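Local coordinates for protein cytosol aminopeptidase (PDB 3IJ3) that probably acts as a manganese-dependent metalloaminopeptidase of the peptidase M17 family, removing residues from the N-terminus of peptides, at residues D46-W51 and R87-V92. Numbering follows the deposited sequence.
Sequences DELPDW and RVLLGV
The indole of Trp51 carries Leu89 on one face. Leu89 CD2 sits 4.2 Å from the centroid of the six-membered ring of Trp51, 23° off the normal. This is a CH-pi contact, displaced toward the rim of the ring. The other branch of Leu89 also touches the indole, with CD1 3.8 Å from Trp51 CZ3. Arg87 reaches the same benzene end obliquely. It touches through its aliphatic part, with Arg87 CD 3.8 Å from Trp51 CZ2. The guanidinium plane is turned 61° from the indole, so the two groups do not stack. CG of Trp51 lies anti to the backbone N (chi1 -180°), which extends the indole from the helix toward the strand. Beside it, Leu48 CD1 meets Leu89 CD1 at 4.3 Å. Leu89 CD1 thus touches both Leu48 and Trp51, about one turn apart on the side of the helix that faces the strand. No hydrogen bond crosses the contact, and the hold is apolar. Trp51 also packs on Gln41 and Met43 of strand 38-43 and on Ile78 of strand 75-79. The arrangement is a short helix 48-52 laid on one face of a mixed beta sheet, at strand 85-91, in the alpha/beta N-terminal domain of an M17 aminopeptidase.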
ATOM      1  N   ASP A  46     -26.118 -45.251  -0.690  1.00 20.61           N
ATOM      2  CA  ASP A  46     -26.790 -46.256  -1.509  1.00 21.21           C
ATOM      3  C   ASP A  46     -26.792 -47.652  -0.927  1.00 20.31           C
ATOM      4  O   ASP A  46     -27.696 -48.438  -1.229  1.00 20.42           O
ATOM      5  CB  ASP A  46     -26.192 -46.303  -2.922  1.00 22.36           C
ATOM      6  CG  ASP A  46     -26.543 -45.064  -3.765  1.00 26.49           C
ATOM      7  OD1 ASP A  46     -27.371 -44.223  -3.338  1.00 30.62           O
ATOM      8  OD2 ASP A  46     -25.994 -44.946  -4.874  1.00 31.08           O
ATOM      9  N   GLU A  47     -25.796 -47.973  -0.112  1.00 19.15           N
ATOM     10  CA  GLU A  47     -25.704 -49.315   0.474  1.00 18.80           C
ATOM     11  C   GLU A  47     -26.380 -49.450   1.824  1.00 17.75           C
ATOM     12  O   GLU A  47     -26.596 -50.559   2.304  1.00 17.75           O
ATOM     13  CB  GLU A  47     -24.234 -49.757   0.614  1.00 19.95           C
ATOM     14  CG  GLU A  47     -23.596 -50.218  -0.702  1.00 23.73           C
ATOM     15  CD  GLU A  47     -23.421 -49.094  -1.694  1.00 26.82           C
ATOM     16  OE1 GLU A  47     -22.767 -48.099  -1.330  1.00 28.42           O
ATOM     17  OE2 GLU A  47     -23.918 -49.220  -2.837  1.00 26.57           O
ATOM     18  N   LEU A  48     -26.732 -48.331   2.434  1.00 17.86           N
ATOM     19  CA  LEU A  48     -27.282 -48.373   3.790  1.00 17.48           C
ATOM     20  C   LEU A  48     -28.616 -49.128   3.929  1.00 18.46           C
ATOM     21  O   LEU A  48     -28.758 -49.945   4.840  1.00 18.10           O
ATOM     22  CB  LEU A  48     -27.327 -46.954   4.387  1.00 15.88           C
ATOM     23  CG  LEU A  48     -27.751 -46.799   5.842  1.00 16.37           C
ATOM     24  CD1 LEU A  48     -26.911 -47.674   6.752  1.00 15.37           C
ATOM     25  CD2 LEU A  48     -27.656 -45.309   6.240  1.00 20.12           C
ATOM     26  N   PRO A  49     -29.577 -48.902   3.010  1.00 19.88           N
ATOM     27  CA  PRO A  49     -30.860 -49.592   3.137  1.00 20.23           C
ATOM     28  C   PRO A  49     -30.731 -51.114   3.143  1.00 20.47           C
ATOM     29  O   PRO A  49     -31.313 -51.775   4.006  1.00 20.83           O
ATOM     30  CB  PRO A  49     -31.641 -49.103   1.909  1.00 20.94           C
ATOM     31  CG  PRO A  49     -31.074 -47.774   1.627  1.00 19.83           C
ATOM     32  CD  PRO A  49     -29.609 -47.902   1.930  1.00 20.16           C
ATOM     33  N   ASP A  50     -29.974 -51.656   2.190  1.00 20.48           N
ATOM     34  CA  ASP A  50     -29.739 -53.106   2.114  1.00 20.77           C
ATOM     35  C   ASP A  50     -28.960 -53.620   3.317  1.00 19.04           C
ATOM     36  O   ASP A  50     -29.209 -54.723   3.787  1.00 21.04           O
ATOM     37  CB  ASP A  50     -28.966 -53.477   0.844  1.00 20.93           C
ATOM     38  CG  ASP A  50     -29.804 -53.365  -0.409  1.00 24.35           C
ATOM     39  OD1 ASP A  50     -31.044 -53.347  -0.311  1.00 25.80           O
ATOM     40  OD2 ASP A  50     -29.200 -53.308  -1.498  1.00 27.87           O
ATOM     41  N   TRP A  51     -27.989 -52.846   3.788  1.00 18.41           N
ATOM     42  CA  TRP A  51     -27.225 -53.258   4.950  1.00 17.03           C
ATOM     43  C   TRP A  51     -28.151 -53.348   6.168  1.00 16.06           C
ATOM     44  O   TRP A  51     -28.103 -54.330   6.908  1.00 14.67           O
ATOM     45  CB  TRP A  51     -26.069 -52.305   5.245  1.00 17.29           C
ATOM     46  CG  TRP A  51     -25.303 -52.746   6.428  1.00 16.60           C
ATOM     47  CD1 TRP A  51     -24.372 -53.738   6.469  1.00 17.05           C
ATOM     48  CD2 TRP A  51     -25.399 -52.229   7.754  1.00 17.77           C
ATOM     49  NE1 TRP A  51     -23.880 -53.872   7.738  1.00 19.75           N
ATOM     50  CE2 TRP A  51     -24.492 -52.954   8.548  1.00 16.75           C
ATOM     51  CE3 TRP A  51     -26.167 -51.222   8.352  1.00 16.48           C
ATOM     52  CZ2 TRP A  51     -24.332 -52.710   9.905  1.00 16.54           C
ATOM     53  CZ3 TRP A  51     -26.013 -50.988   9.703  1.00 14.98           C
ATOM     54  CH2 TRP A  51     -25.101 -51.727  10.463  1.00 16.95           C
ATOM     55  N   ARG A  87     -20.681 -51.172  17.185  1.00 15.84           N
ATOM     56  CA  ARG A  87     -20.077 -50.874  15.876  1.00 15.87           C
ATOM     57  C   ARG A  87     -20.176 -49.427  15.564  1.00 15.58           C
ATOM     58  O   ARG A  87     -21.048 -48.739  16.074  1.00 16.32           O
ATOM     59  CB  ARG A  87     -20.866 -51.653  14.790  1.00 16.67           C
ATOM     60  CG  ARG A  87     -20.614 -51.290  13.302  1.00 20.71           C
ATOM     61  CD  ARG A  87     -21.501 -52.158  12.358  1.00 19.79           C
ATOM     62  NE  ARG A  87     -21.316 -53.570  12.667  1.00 22.04           N
ATOM     63  CZ  ARG A  87     -20.361 -54.354  12.165  1.00 20.76           C
ATOM     64  NH1 ARG A  87     -19.494 -53.907  11.252  1.00 21.26           N
ATOM     65  NH2 ARG A  87     -20.290 -55.614  12.566  1.00 22.72           N
ATOM     66  N   VAL A  88     -19.276 -48.942  14.716  1.00 13.56           N
ATOM     67  CA  VAL A  88     -19.352 -47.569  14.270  1.00 14.22           C
ATOM     68  C   VAL A  88     -19.409 -47.551  12.743  1.00 13.78           C
ATOM     69  O   VAL A  88     -18.557 -48.139  12.070  1.00 14.71           O
ATOM     70  CB  VAL A  88     -18.169 -46.711  14.765  1.00 14.87           C
ATOM     71  CG1 VAL A  88     -18.237 -45.279  14.175  1.00 15.56           C
ATOM     72  CG2 VAL A  88     -18.159 -46.646  16.302  1.00 15.01           C
ATOM     73  N   LEU A  89     -20.435 -46.923  12.189  1.00 13.70           N
ATOM     74  CA  LEU A  89     -20.502 -46.746  10.741  1.00 12.90           C
ATOM     75  C   LEU A  89     -19.843 -45.407  10.425  1.00 12.95           C
ATOM     76  O   LEU A  89     -20.048 -44.430  11.137  1.00 12.92           O
ATOM     77  CB  LEU A  89     -21.946 -46.711  10.220  1.00 13.33           C
ATOM     78  CG  LEU A  89     -22.806 -47.911  10.563  1.00 13.75           C
ATOM     79  CD1 LEU A  89     -24.271 -47.666  10.093  1.00 12.55           C
ATOM     80  CD2 LEU A  89     -22.198 -49.138   9.935  1.00 16.63           C
ATOM     81  N   LEU A  90     -19.025 -45.375   9.383  1.00 13.43           N
ATOM     82  CA  LEU A  90     -18.378 -44.142   8.909  1.00 13.00           C
ATOM     83  C   LEU A  90     -18.847 -43.842   7.481  1.00 12.70           C
ATOM     84  O   LEU A  90     -18.638 -44.639   6.562  1.00 12.76           O
ATOM     85  CB  LEU A  90     -16.841 -44.280   8.913  1.00 12.95           C
ATOM     86  CG  LEU A  90     -16.028 -43.151   8.274  1.00 14.23           C
ATOM     87  CD1 LEU A  90     -16.155 -41.834   9.076  1.00 13.32           C
ATOM     88  CD2 LEU A  90     -14.540 -43.589   8.090  1.00 14.30           C
ATOM     89  N   GLY A  91     -19.475 -42.693   7.283  1.00 13.63           N
ATOM     90  CA  GLY A  91     -19.876 -42.301   5.934  1.00 14.12           C
ATOM     91  C   GLY A  91     -18.609 -41.968   5.147  1.00 14.57           C
ATOM     92  O   GLY A  91     -17.744 -41.263   5.654  1.00 15.15           O
ATOM     93  N   VAL A  92     -18.483 -42.501   3.937  1.00 15.23           N
ATOM     94  CA  VAL A  92     -17.321 -42.219   3.090  1.00 16.70           C
ATOM     95  C   VAL A  92     -17.725 -41.592   1.734  1.00 18.89           C
ATOM     96  O   VAL A  92     -18.836 -41.836   1.245  1.00 20.40           O
ATOM     97  CB  VAL A  92     -16.465 -43.501   2.876  1.00 15.39           C
ATOM     98  CG1 VAL A  92     -15.942 -44.022   4.237  1.00 14.03           C
ATOM     99  CG2 VAL A  92     -17.255 -44.586   2.169  1.00 15.21           C
TER